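Local atomic coordinates of haemagglutinin I (Physarum polycephalum, PDB entry 3A5P), a protein that probably binds carbohydrate as a lectin, agglutinating red cells through a small sugar-recognition domain with a legume-lectin-like fold. Residues 2-10 with 24-32. Residues are numbered along the deposited sequence; the frame is centred on the assembly and turned at random. Where two conformers were deposited one is given.
Sequences VWSVQIVDN and NSSTVPRYV
Arg30 reaches from strand 30-32 across to Trp3 on strand 3-10, using CB, NE, CZ and both terminal nitrogens. Arg30 CB packs on Val5 CG2 at 3.9 Å. Bends at the second and third torsions then fold the chain back toward its own loop, where Arg30 NE donates to Val28 O (2.7 Å) in the guanidinium plane. Arg30 CZ sits over the six-membered ring of Trp3, 4.0 Å from its centroid and 21° off the normal, with the planes 24° apart: a stacked cation-pi pair. At the tip, NH1 and NH2 both grip Trp3 O, Arg30 NH2 at 2.9 Å; NH1 also makes a weak bond to Asn24 O. Trp3 O also accepts a hydrogen bond from Ser26 N, while Trp3 N donates to Ser26 O at 3.0 Å; this antiparallel hydrogen-bonded pair forms a single bridge, laying residues 24-28 against the start of strand 3-10. Trp3 NE1 is hydrogen-bonded to Glu44 OE2. Farther along, Val32 CG2 touches Val5 CG1 and Ile7 CG2, each at 4.0 Å. The strand axes, 8.7 Å apart and 10° from parallel, belong to separate sheets, as in the beta-sandwich of legume lectins, joined here by the Val5, Ile7 and Val32 contacts together with the Arg30-Trp3 pair. The buried positive charge is probably balanced by the carbonyl dipoles of Trp3 and Val28 and by the indole face, its rotation fixed by NE and both terminal nitrogens.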
ATOM      1  N   VAL A   2       4.696 -20.727   4.001  1.00 19.13           N
ATOM      2  CA  VAL A   2       3.618 -19.725   3.699  1.00 18.37           C
ATOM      3  C   VAL A   2       3.134 -19.082   4.996  1.00 18.84           C
ATOM      4  O   VAL A   2       3.333 -19.622   6.093  1.00 19.07           O
ATOM      5  CB  VAL A   2       2.429 -20.316   2.891  1.00 18.99           C
ATOM      6  CG1 VAL A   2       2.863 -20.700   1.440  1.00 18.84           C
ATOM      7  CG2 VAL A   2       1.785 -21.513   3.622  1.00 19.07           C
ATOM      8  N   TRP A   3       2.523 -17.904   4.868  1.00 18.81           N
ATOM      9  CA  TRP A   3       2.204 -17.089   6.040  1.00 18.26           C
ATOM     10  C   TRP A   3       0.984 -16.232   5.774  1.00 18.04           C
ATOM     11  O   TRP A   3       0.653 -15.909   4.609  1.00 17.14           O
ATOM     12  CB  TRP A   3       3.401 -16.215   6.454  1.00 18.11           C
ATOM     13  CG  TRP A   3       3.997 -15.494   5.265  1.00 18.15           C
ATOM     14  CD1 TRP A   3       4.923 -15.994   4.384  1.00 18.55           C
ATOM     15  CD2 TRP A   3       3.667 -14.187   4.802  1.00 17.33           C
ATOM     16  NE1 TRP A   3       5.187 -15.075   3.408  1.00 18.69           N
ATOM     17  CE2 TRP A   3       4.456 -13.943   3.653  1.00 17.77           C
ATOM     18  CE3 TRP A   3       2.795 -13.177   5.257  1.00 16.32           C
ATOM     19  CZ2 TRP A   3       4.379 -12.756   2.926  1.00 18.57           C
ATOM     20  CZ3 TRP A   3       2.736 -11.987   4.545  1.00 17.14           C
ATOM     21  CH2 TRP A   3       3.525 -11.788   3.382  1.00 17.38           C
ATOM     22  N   SER A   4       0.300 -15.910   6.869  1.00 17.43           N
ATOM     23  CA  SER A   4      -0.853 -15.016   6.857  1.00 17.66           C
ATOM     24  C   SER A   4      -0.518 -13.769   7.673  1.00 17.61           C
ATOM     25  O   SER A   4       0.531 -13.717   8.336  1.00 17.36           O
ATOM     26  CB  SER A   4      -2.080 -15.727   7.432  1.00 18.14           C
ATOM     27  OG  SER A   4      -1.887 -16.003   8.812  1.00 18.11           O
ATOM     28  N   VAL A   5      -1.408 -12.770   7.612  1.00 17.60           N
ATOM     29  CA  VAL A   5      -1.278 -11.561   8.418  1.00 17.63           C
ATOM     30  C   VAL A   5      -2.581 -11.374   9.207  1.00 18.14           C
ATOM     31  O   VAL A   5      -3.688 -11.384   8.623  1.00 18.44           O
ATOM     32  CB  VAL A   5      -0.992 -10.284   7.573  1.00 17.47           C
ATOM     33  CG1 VAL A   5      -0.865  -9.061   8.489  1.00 16.85           C
ATOM     34  CG2 VAL A   5       0.292 -10.450   6.739  1.00 17.84           C
ATOM     35  N   GLN A   6      -2.443 -11.240  10.528  1.00 17.74           N
ATOM     36  CA  GLN A   6      -3.578 -10.952  11.422  1.00 18.38           C
ATOM     37  C   GLN A   6      -3.489  -9.509  11.883  1.00 17.74           C
ATOM     38  O   GLN A   6      -2.412  -9.013  12.170  1.00 18.21           O
ATOM     39  CB  GLN A   6      -3.532 -11.853  12.647  1.00 18.73           C
ATOM     40  CG  GLN A   6      -4.006 -13.268  12.364  1.00 23.12           C
ATOM     41  CD  GLN A   6      -5.512 -13.328  12.254  1.00 27.32           C
ATOM     42  OE1 GLN A   6      -6.242 -12.776  13.106  1.00 30.31           O
ATOM     43  NE2 GLN A   6      -5.996 -13.969  11.203  1.00 27.88           N
ATOM     44  N   ILE A   7      -4.624  -8.830  11.969  0.50 17.24           N
ATOM     45  CA  ILE A   7      -4.603  -7.430  12.410  0.50 16.83           C
ATOM     46  C   ILE A   7      -5.465  -7.270  13.665  0.50 16.78           C
ATOM     47  O   ILE A   7      -6.602  -7.762  13.719  0.50 16.09           O
ATOM     48  CB  ILE A   7      -5.004  -6.447  11.268  0.50 17.57           C
ATOM     49  CG1 ILE A   7      -6.384  -6.805  10.702  0.50 16.20           C
ATOM     50  CG2 ILE A   7      -3.918  -6.427  10.149  0.50 16.67           C
ATOM     51  CD1 ILE A   7      -7.007  -5.737   9.811  0.50 17.34           C
ATOM     52  N   VAL A   8      -4.892  -6.642  14.690  1.00 16.39           N
ATOM     53  CA  VAL A   8      -5.601  -6.416  15.955  1.00 16.75           C
ATOM     54  C   VAL A   8      -5.692  -4.914  16.122  1.00 16.81           C
ATOM     55  O   VAL A   8      -4.663  -4.235  16.191  1.00 16.58           O
ATOM     56  CB  VAL A   8      -4.873  -7.068  17.181  1.00 16.84           C
ATOM     57  CG1 VAL A   8      -5.579  -6.737  18.472  1.00 17.58           C
ATOM     58  CG2 VAL A   8      -4.753  -8.597  17.013  1.00 17.52           C
ATOM     59  N   ASP A   9      -6.926  -4.409  16.150  1.00 16.81           N
ATOM     60  CA  ASP A   9      -7.181  -2.983  16.218  1.00 17.90           C
ATOM     61  C   ASP A   9      -7.450  -2.545  17.662  1.00 17.75           C
ATOM     62  O   ASP A   9      -8.588  -2.592  18.136  1.00 17.33           O
ATOM     63  CB  ASP A   9      -8.373  -2.638  15.322  1.00 18.71           C
ATOM     64  CG  ASP A   9      -8.685  -1.140  15.285  1.00 18.91           C
ATOM     65  OD1 ASP A   9      -7.918  -0.319  15.826  1.00 18.19           O
ATOM     66  OD2 ASP A   9      -9.725  -0.786  14.694  1.00 22.77           O
ATOM     67  N   ASN A  10      -6.395  -2.146  18.359  1.00 17.87           N
ATOM     68  CA  ASN A  10      -6.554  -1.539  19.683  1.00 18.52           C
ATOM     69  C   ASN A  10      -6.361  -0.031  19.637  1.00 18.74           C
ATOM     70  O   ASN A  10      -5.954   0.590  20.623  1.00 19.36           O
ATOM     71  CB  ASN A  10      -5.630  -2.190  20.714  1.00 18.14           C
ATOM     72  CG  ASN A  10      -6.038  -3.612  21.028  1.00 18.57           C
ATOM     73  OD1 ASN A  10      -7.216  -3.966  20.910  1.00 18.49           O
ATOM     74  ND2 ASN A  10      -5.068  -4.452  21.356  1.00 16.00           N
ATOM     75  N   ASN A  24      -5.600 -14.982   3.268  1.00 18.27           N
ATOM     76  CA  ASN A  24      -4.706 -15.980   2.659  1.00 18.93           C
ATOM     77  C   ASN A  24      -3.493 -16.338   3.510  1.00 18.03           C
ATOM     78  O   ASN A  24      -2.975 -15.500   4.256  1.00 17.63           O
ATOM     79  CB  ASN A  24      -4.201 -15.461   1.303  1.00 19.65           C
ATOM     80  CG  ASN A  24      -3.792 -16.571   0.331  1.00 23.27           C
ATOM     81  OD1 ASN A  24      -3.683 -17.757   0.681  1.00 24.92           O
ATOM     82  ND2 ASN A  24      -3.542 -16.168  -0.922  1.00 26.91           N
ATOM     83  N   SER A  25      -3.056 -17.595   3.378  1.00 16.85           N
ATOM     84  CA  SER A  25      -1.764 -18.033   3.878  0.50 16.59           C
ATOM     85  C   SER A  25      -0.939 -18.412   2.647  1.00 16.89           C
ATOM     86  O   SER A  25      -1.209 -19.416   1.999  1.00 16.85           O
ATOM     87  CB  SER A  25      -1.924 -19.209   4.850  0.50 16.60           C
ATOM     88  OG  SER A  25      -2.616 -18.803   6.020  0.50 15.48           O
ATOM     89  N   SER A  26       0.051 -17.586   2.327  1.00 16.71           N
ATOM     90  CA  SER A  26       0.654 -17.602   1.004  1.00 16.68           C
ATOM     91  C   SER A  26       2.083 -17.083   1.029  1.00 16.72           C
ATOM     92  O   SER A  26       2.613 -16.780   2.093  1.00 16.37           O
ATOM     93  CB  SER A  26      -0.216 -16.707   0.083  1.00 16.17           C
ATOM     94  OG  SER A  26       0.274 -16.643  -1.251  1.00 17.74           O
ATOM     95  N   THR A  27       2.690 -16.986  -0.158  1.00 16.99           N
ATOM     96  CA  THR A  27       3.989 -16.321  -0.358  1.00 17.94           C
ATOM     97  C   THR A  27       3.860 -14.866  -0.842  1.00 18.27           C
ATOM     98  O   THR A  27       4.827 -14.108  -0.765  1.00 18.81           O
ATOM     99  CB  THR A  27       4.782 -17.044  -1.461  1.00 18.12           C
ATOM    100  OG1 THR A  27       3.980 -17.072  -2.650  1.00 19.20           O
ATOM    101  CG2 THR A  27       5.084 -18.460  -1.054  1.00 20.25           C
ATOM    102  N   VAL A  28       2.676 -14.495  -1.342  1.00 17.53           N
ATOM    103  CA  VAL A  28       2.475 -13.224  -2.076  1.00 16.83           C
ATOM    104  C   VAL A  28       2.549 -12.037  -1.110  1.00 16.17           C
ATOM    105  O   VAL A  28       2.319 -12.209   0.101  1.00 16.12           O
ATOM    106  CB  VAL A  28       1.129 -13.191  -2.876  1.00 16.82           C
ATOM    107  CG1 VAL A  28       1.036 -14.362  -3.889  1.00 16.59           C
ATOM    108  CG2 VAL A  28      -0.092 -13.216  -1.945  1.00 16.65           C
ATOM    109  N   PRO A  29       2.902 -10.843  -1.624  1.00 15.89           N
ATOM    110  CA  PRO A  29       2.865  -9.667  -0.747  1.00 16.01           C
ATOM    111  C   PRO A  29       1.481  -9.385  -0.145  1.00 15.99           C
ATOM    112  O   PRO A  29       0.441  -9.655  -0.774  1.00 15.91           O
ATOM    113  CB  PRO A  29       3.285  -8.520  -1.678  1.00 16.02           C
ATOM    114  CG  PRO A  29       4.186  -9.220  -2.727  1.00 16.13           C
ATOM    115  CD  PRO A  29       3.400 -10.498  -2.977  1.00 15.62           C
ATOM    116  N   ARG A  30       1.491  -8.873   1.081  1.00 16.08           N
ATOM    117  CA  ARG A  30       0.284  -8.431   1.768  1.00 15.95           C
ATOM    118  C   ARG A  30       0.484  -7.001   2.255  1.00 15.95           C
ATOM    119  O   ARG A  30       1.593  -6.607   2.636  1.00 15.99           O
ATOM    120  CB  ARG A  30      -0.014  -9.350   2.968  1.00 15.51           C
ATOM    121  CG  ARG A  30      -1.196 -10.315   2.789  1.00 17.18           C
ATOM    122  CD  ARG A  30      -1.053 -11.224   1.577  1.00 15.78           C
ATOM    123  NE  ARG A  30       0.068 -12.159   1.652  1.00 16.34           N
ATOM    124  CZ  ARG A  30       0.060 -13.300   2.351  1.00 16.36           C
ATOM    125  NH1 ARG A  30      -0.985 -13.616   3.103  1.00 15.23           N
ATOM    126  NH2 ARG A  30       1.125 -14.108   2.335  1.00 14.53           N
ATOM    127  N   TYR A  31      -0.596  -6.234   2.269  1.00 15.65           N
ATOM    128  CA  TYR A  31      -0.495  -4.787   2.500  1.00 15.28           C
ATOM    129  C   TYR A  31      -1.462  -4.440   3.603  1.00 15.21           C
ATOM    130  O   TYR A  31      -2.672  -4.701   3.478  1.00 15.91           O
ATOM    131  CB  TYR A  31      -0.841  -4.039   1.203  1.00 14.98           C
ATOM    132  CG  TYR A  31       0.073  -4.397   0.046  1.00 14.43           C
ATOM    133  CD1 TYR A  31       1.274  -3.710  -0.151  1.00 15.08           C
ATOM    134  CD2 TYR A  31      -0.239  -5.438  -0.820  1.00 14.00           C
ATOM    135  CE1 TYR A  31       2.126  -4.031  -1.189  1.00 14.58           C
ATOM    136  CE2 TYR A  31       0.625  -5.786  -1.876  1.00 12.27           C
ATOM    137  CZ  TYR A  31       1.798  -5.066  -2.056  1.00 12.83           C
ATOM    138  OH  TYR A  31       2.650  -5.396  -3.085  1.00 15.85           O
ATOM    139  N   VAL A  32      -0.939  -3.900   4.703  1.00 14.65           N
ATOM    140  CA  VAL A  32      -1.811  -3.390   5.760  1.00 14.20           C
ATOM    141  C   VAL A  32      -1.923  -1.882   5.586  1.00 14.56           C
ATOM    142  O   VAL A  32      -0.911  -1.163   5.631  1.00 14.47           O
ATOM    143  CB  VAL A  32      -1.326  -3.753   7.193  1.00 14.32           C
ATOM    144  CG1 VAL A  32      -2.246  -3.116   8.233  1.00 14.73           C
ATOM    145  CG2 VAL A  32      -1.343  -5.255   7.369  1.00 15.03           C
TER
HETATM  146  O   HOH W   1      -1.051 -18.776   8.397  1.00 36.24           O
HETATM  147  O   HOH W   2      -3.753 -13.028   5.841  1.00 23.23           O